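Local structure of 3-oxo-tetronate kinase (Haemophilus influenzae, 1YZY) at residues Val27-Val32 / Gly366-His371; Gln61-Tyr66 / Asp98-Glu103. The protein catalyses the ATP-dependent phosphorylation of 3-oxo-tetronate to 3-oxo-tetronate 4-phosphate, as a member of the four-carbon acid sugar kinase family. One frame throughout, in Å; residues are numbered along the deposited sequence.

Interaction 1: Val27-Val32 / Gly366-His371; sequences VQMNGV and GFTGFH
Val27 lies beside His371, and the two side chains point the same way. CG2 of Val27 sits over one face of the imidazole, 3.9 Å from the ring centroid, as a CH-pi contact. It is offset toward the rim, with His371 ND1 nearest at 3.7 Å. CG1 of Val27, anti to the backbone N (chi1 167°), rests 3.5 Å from Phe370 O. On the same face Met29 folds back, its chain bent at chi2 and chi3, and lays SD 3.6 Å from CA of Gly369.

Gln28 and Phe370 occupy the other face. Their backbones pair twice. Gln28 N donates to Phe370 O at 2.9 Å. Phe370 N donates to Gln28 O at 3.1 Å. Beyond them, ND2 of Asn30 reaches the edge of the Phe370 ring near its plane, 3.8 Å from CE2. The amide and ring planes are 54° apart. A water carries this ND2 on to Phe367 O, and Asn30 N bonds directly to Thr368 O at 3.0 Å. A second water lies within bonding distance of Asn30 O and Thr368 O.

Gln28 also packs on helix 9-20, while Phe370 meets Leu383 and Leu392 of the next strands. The pattern is a short antiparallel ladder, its strands at 170°. It joins an edge of the sugar-binding N-terminal domain to the nucleotide-binding C-terminal domain.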
loop_
_atom_site.group_PDB
_atom_site.type_symbol
_atom_site.label_atom_id
_atom_site.label_comp_id
_atom_site.label_asym_id
_atom_site.label_seq_id
_atom_site.Cartn_x
_atom_site.Cartn_y
_atom_site.Cartn_z
ATOM N N VAL A 27 7.935 -0.632 -7.950
ATOM C CA VAL A 27 7.614 -2.051 -7.866
ATOM C C VAL A 27 7.392 -2.371 -6.393
ATOM O O VAL A 27 8.257 -2.108 -5.556
ATOM C CB VAL A 27 8.750 -2.947 -8.402
ATOM C CG1 VAL A 27 8.506 -4.391 -8.002
ATOM C CG2 VAL A 27 8.828 -2.843 -9.909
ATOM N N GLN A 28 6.214 -2.888 -6.072
ATOM C CA GLN A 28 5.898 -3.249 -4.701
ATOM C C GLN A 28 5.912 -4.766 -4.503
ATOM O O GLN A 28 5.031 -5.473 -4.990
ATOM C CB GLN A 28 4.526 -2.700 -4.298
ATOM C CG GLN A 28 4.122 -3.050 -2.862
ATOM C CD GLN A 28 2.695 -2.664 -2.536
ATOM O OE1 GLN A 28 2.089 -1.838 -3.227
ATOM N NE2 GLN A 28 2.144 -3.263 -1.482
ATOM N N MET A 29 6.918 -5.254 -3.786
ATOM C CA MET A 29 7.040 -6.675 -3.495
ATOM C C MET A 29 6.340 -6.977 -2.176
ATOM O O MET A 29 6.477 -6.226 -1.216
ATOM C CB MET A 29 8.510 -7.065 -3.415
ATOM C CG MET A 29 9.271 -6.832 -4.707
ATOM S SD MET A 29 8.511 -7.650 -6.143
ATOM C CE MET A 29 9.743 -8.888 -6.543
ATOM N N ASN A 30 5.542 -8.036 -2.144
ATOM C CA ASN A 30 4.846 -8.415 -0.915
ATOM C C ASN A 30 5.688 -9.490 -0.232
ATOM O O ASN A 30 5.669 -10.649 -0.632
ATOM C CB ASN A 30 3.442 -8.938 -1.229
ATOM C CG ASN A 30 2.603 -7.933 -2.012
ATOM O OD1 ASN A 30 2.594 -6.743 -1.709
ATOM N ND2 ASN A 30 1.889 -8.416 -3.023
ATOM N N GLY A 31 6.445 -9.086 0.784
ATOM C CA GLY A 31 7.322 -10.000 1.497
ATOM C C GLY A 31 8.690 -9.950 0.846
ATOM O O GLY A 31 8.808 -9.460 -0.274
ATOM N N VAL A 32 9.735 -10.390 1.543
ATOM C CA VAL A 32 11.080 -10.377 0.961
ATOM C C VAL A 32 11.169 -11.425 -0.153
ATOM O O VAL A 32 10.918 -12.608 0.081
ATOM C CB VAL A 32 12.176 -10.667 2.012
ATOM C CG1 VAL A 32 13.563 -10.592 1.370
ATOM C CG2 VAL A 32 12.073 -9.685 3.156
ATOM N N GLY A 366 -0.229 -16.810 -8.467
ATOM C CA GLY A 366 1.140 -16.897 -7.979
ATOM C C GLY A 366 2.035 -15.675 -8.045
ATOM O O GLY A 366 3.257 -15.813 -8.019
ATOM N N PHE A 367 1.446 -14.484 -8.087
ATOM C CA PHE A 367 2.221 -13.244 -8.166
ATOM C C PHE A 367 2.775 -12.791 -6.813
ATOM O O PHE A 367 2.059 -12.761 -5.812
ATOM C CB PHE A 367 1.368 -12.153 -8.800
ATOM C CG PHE A 367 0.811 -12.533 -10.140
ATOM C CD1 PHE A 367 1.588 -13.247 -11.053
ATOM C CD2 PHE A 367 -0.483 -12.170 -10.494
ATOM C CE1 PHE A 367 1.086 -13.591 -12.303
ATOM C CE2 PHE A 367 -0.997 -12.509 -11.743
ATOM C CZ PHE A 367 -0.210 -13.222 -12.652
ATOM N N THR A 368 4.054 -12.428 -6.807
ATOM C CA THR A 368 4.759 -12.021 -5.595
ATOM C C THR A 368 5.012 -10.520 -5.481
ATOM O O THR A 368 5.469 -10.037 -4.442
ATOM C CB THR A 368 6.130 -12.724 -5.519
ATOM O OG1 THR A 368 6.916 -12.360 -6.663
ATOM C CG2 THR A 368 5.957 -14.245 -5.497
ATOM N N GLY A 369 4.766 -9.801 -6.565
ATOM C CA GLY A 369 4.984 -8.372 -6.577
ATOM C C GLY A 369 4.365 -7.784 -7.822
ATOM O O GLY A 369 3.962 -8.521 -8.728
ATOM N N PHE A 370 4.310 -6.461 -7.890
ATOM C CA PHE A 370 3.702 -5.794 -9.027
ATOM C C PHE A 370 4.360 -4.466 -9.343
ATOM O O PHE A 370 5.036 -3.877 -8.501
ATOM C CB PHE A 370 2.229 -5.505 -8.726
ATOM C CG PHE A 370 1.443 -6.709 -8.299
ATOM C CD1 PHE A 370 0.820 -7.521 -9.246
ATOM C CD2 PHE A 370 1.334 -7.040 -6.952
ATOM C CE1 PHE A 370 0.102 -8.650 -8.857
ATOM C CE2 PHE A 370 0.619 -8.167 -6.545
ATOM C CZ PHE A 370 0.001 -8.973 -7.500
ATOM N N HIS A 371 4.222 -4.046 -10.596
ATOM C CA HIS A 371 4.698 -2.752 -11.037
ATOM C C HIS A 371 3.518 -1.794 -10.816
ATOM O O HIS A 371 2.444 -2.076 -11.354
ATOM C CB HIS A 371 4.913 -2.744 -12.547
ATOM C CG HIS A 371 6.187 -3.396 -12.973
ATOM N ND1 HIS A 371 7.333 -2.684 -13.256
ATOM C CD2 HIS A 371 6.506 -4.702 -13.139
ATOM C CE1 HIS A 371 8.303 -3.522 -13.573
ATOM N NE2 HIS A 371 7.827 -4.752 -13.510
HETATM O O HOH W 1 7.641 -10.850 -2.829
HETATM O O HOH W 2 1.586 -11.184 -3.498
#

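Interaction 2: Gln61-Tyr66 / Asp98-Glu103; sequences QSLRAY and DALLDE
Leu63 lays its CD2 methyl against the flank of helix 93-104, over the backbone of Ala99 and the stem of Glu103. The methyl is 3.9 Å from Ala99 O and equally close to Glu103 CB. Its CB bond does not aim at the other helix. With CG beside the backbone N (chi1 -73°), the branched end swings nearer. The other methyl, CD1, comes to 4.4 Å from Ala99 CB.

Leu100 answers from the opposite helix. Its CD2 lies 4.1 Å from Ser62 O and 4.4 Å from Tyr66 CB, and touches Leu63 CD2 more loosely at 4.5 Å. The hydroxyl of Ser62 turns back to Ala58 O in its own helix.

Tyr66 and Glu103 cross obliquely, with ring and carboxylate planes 50° apart, but the detailed fit of the two is doubtful. The Tyr66 ring also meets Phe77 edge-to-face and touches Ile5 of strand 3-6.

The helix axes stay 9.9 Å apart and cross at -41°. Leu100 also touches Leu216, so its side chain joins the helix pair to strand 216-219. The cross-helix contacts are made mainly by leucine methyls, an alanine, a tyrosine and the carbon stem of a glutamate. The contact is thus mainly apolar and only partly buried; the sole charged residue in it, Glu103, is exposed.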
loop_
_atom_site.group_PDB
_atom_site.type_symbol
_atom_site.label_atom_id
_atom_site.label_comp_id
_atom_site.label_asym_id
_atom_site.label_seq_id
_atom_site.Cartn_x
_atom_site.Cartn_y
_atom_site.Cartn_z
ATOM N N GLN A 61 13.514 -9.487 9.580
ATOM C CA GLN A 61 12.802 -9.297 8.322
ATOM C C GLN A 61 13.215 -8.006 7.629
ATOM O O GLN A 61 13.427 -7.980 6.410
ATOM C CB GLN A 61 11.300 -9.303 8.588
ATOM C CG GLN A 61 10.818 -10.624 9.186
ATOM C CD GLN A 61 9.414 -10.560 9.771
ATOM O OE1 GLN A 61 8.749 -9.522 9.741
ATOM N NE2 GLN A 61 8.957 -11.686 10.305
ATOM N N SER A 62 13.309 -6.936 8.415
ATOM C CA SER A 62 13.699 -5.621 7.916
ATOM C C SER A 62 15.105 -5.654 7.340
ATOM O O SER A 62 15.388 -5.009 6.322
ATOM C CB SER A 62 13.608 -4.580 9.036
ATOM O OG SER A 62 12.257 -4.347 9.421
ATOM N N LEU A 63 15.988 -6.392 8.003
ATOM C CA LEU A 63 17.364 -6.533 7.552
ATOM C C LEU A 63 17.446 -7.373 6.280
ATOM O O LEU A 63 18.379 -7.227 5.484
ATOM C CB LEU A 63 18.207 -7.157 8.658
ATOM C CG LEU A 63 18.504 -6.219 9.831
ATOM C CD1 LEU A 63 19.008 -6.997 11.030
ATOM C CD2 LEU A 63 19.512 -5.171 9.391
ATOM N N ARG A 64 16.494 -8.288 6.121
ATOM C CA ARG A 64 16.431 -9.148 4.945
ATOM C C ARG A 64 15.909 -8.343 3.770
ATOM O O ARG A 64 16.370 -8.526 2.640
ATOM C CB ARG A 64 15.527 -10.357 5.205
ATOM C CG ARG A 64 16.222 -11.512 5.917
ATOM C CD ARG A 64 15.226 -12.559 6.392
ATOM N NE ARG A 64 14.329 -12.997 5.322
ATOM C CZ ARG A 64 13.018 -13.190 5.465
ATOM N NH1 ARG A 64 12.426 -12.989 6.640
ATOM N NH2 ARG A 64 12.290 -13.584 4.426
ATOM N N ALA A 65 14.928 -7.479 4.037
ATOM C CA ALA A 65 14.343 -6.626 3.001
ATOM C C ALA A 65 15.421 -5.696 2.468
ATOM O O ALA A 65 15.533 -5.481 1.259
ATOM C CB ALA A 65 13.181 -5.825 3.562
ATOM N N TYR A 66 16.218 -5.161 3.389
ATOM C CA TYR A 66 17.313 -4.254 3.064
ATOM C C TYR A 66 18.375 -4.934 2.216
ATOM O O TYR A 66 18.902 -4.341 1.274
ATOM C CB TYR A 66 17.956 -3.723 4.356
ATOM C CG TYR A 66 19.380 -3.236 4.169
ATOM C CD1 TYR A 66 19.645 -1.988 3.605
ATOM C CD2 TYR A 66 20.465 -4.059 4.481
ATOM C CE1 TYR A 66 20.957 -1.578 3.347
ATOM C CE2 TYR A 66 21.777 -3.659 4.223
ATOM C CZ TYR A 66 22.012 -2.416 3.657
ATOM O OH TYR A 66 23.305 -2.021 3.398
ATOM N N ASP A 98 17.320 1.408 14.470
ATOM C CA ASP A 98 18.659 1.166 14.995
ATOM C C ASP A 98 19.380 0.049 14.264
ATOM O O ASP A 98 20.575 0.156 13.990
ATOM C CB ASP A 98 18.588 0.861 16.480
ATOM C CG ASP A 98 18.379 2.129 17.277
ATOM O OD1 ASP A 98 18.899 3.182 16.850
ATOM O OD2 ASP A 98 17.695 2.074 18.319
ATOM N N ALA A 99 18.665 -1.037 13.995
ATOM C CA ALA A 99 19.243 -2.172 13.285
ATOM C C ALA A 99 19.668 -1.728 11.890
ATOM O O ALA A 99 20.747 -2.087 11.422
ATOM C CB ALA A 99 18.229 -3.299 13.202
ATOM N N LEU A 100 18.816 -0.937 11.240
ATOM C CA LEU A 100 19.094 -0.424 9.905
ATOM C C LEU A 100 20.286 0.514 9.916
ATOM O O LEU A 100 21.141 0.458 9.025
ATOM C CB LEU A 100 17.865 0.289 9.335
ATOM C CG LEU A 100 16.634 -0.591 9.078
ATOM C CD1 LEU A 100 15.478 0.236 8.509
ATOM C CD2 LEU A 100 17.004 -1.716 8.132
ATOM N N LEU A 101 20.325 1.401 10.910
ATOM C CA LEU A 101 21.429 2.348 11.051
ATOM C C LEU A 101 22.735 1.600 11.242
ATOM O O LEU A 101 23.746 1.933 10.628
ATOM C CB LEU A 101 21.187 3.291 12.234
ATOM C CG LEU A 101 20.268 4.488 11.975
ATOM C CD1 LEU A 101 19.949 5.183 13.280
ATOM C CD2 LEU A 101 20.922 5.453 10.987
ATOM N N ASP A 102 22.701 0.585 12.098
ATOM C CA ASP A 102 23.878 -0.230 12.361
ATOM C C ASP A 102 24.393 -0.914 11.100
ATOM O O ASP A 102 25.584 -0.843 10.781
ATOM C CB ASP A 102 23.560 -1.290 13.412
ATOM C CG ASP A 102 23.404 -0.705 14.796
ATOM O OD1 ASP A 102 24.010 0.356 15.071
ATOM O OD2 ASP A 102 22.683 -1.313 15.612
ATOM N N GLU A 103 23.500 -1.621 10.420
ATOM C CA GLU A 103 23.859 -2.327 9.200
ATOM C C GLU A 103 24.468 -1.390 8.170
ATOM O O GLU A 103 25.415 -1.755 7.463
ATOM C CB GLU A 103 22.626 -3.030 8.624
ATOM C CG GLU A 103 22.808 -3.641 7.242
ATOM C CD GLU A 103 23.897 -4.701 7.164
ATOM O OE1 GLU A 103 24.083 -5.453 8.146
ATOM O OE2 GLU A 103 24.565 -4.784 6.106
#

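Overall arrangement
Interaction 2 is nested along the chain inside the long loop that interaction 1 closes. The order is 27-32, 61-66, 98-103 and finally 366-371. Their centres are about 20 Å apart. Interaction 2 stays within the sugar-binding N-terminal domain, where helices 55-71 and 93-104 pack together. Interaction 1 is nearer the centre of the chain and pairs strand 26-30 of that domain with strand 369-375 of the nucleotide-binding domain. The two meet at Val32, whose methyls pack on the backbone of helix 55-71 at Gln61, Arg64 and Ala65. One contact lies within a domain and the other links the two domains, both away from the residues thought, by similarity, to bind ATP.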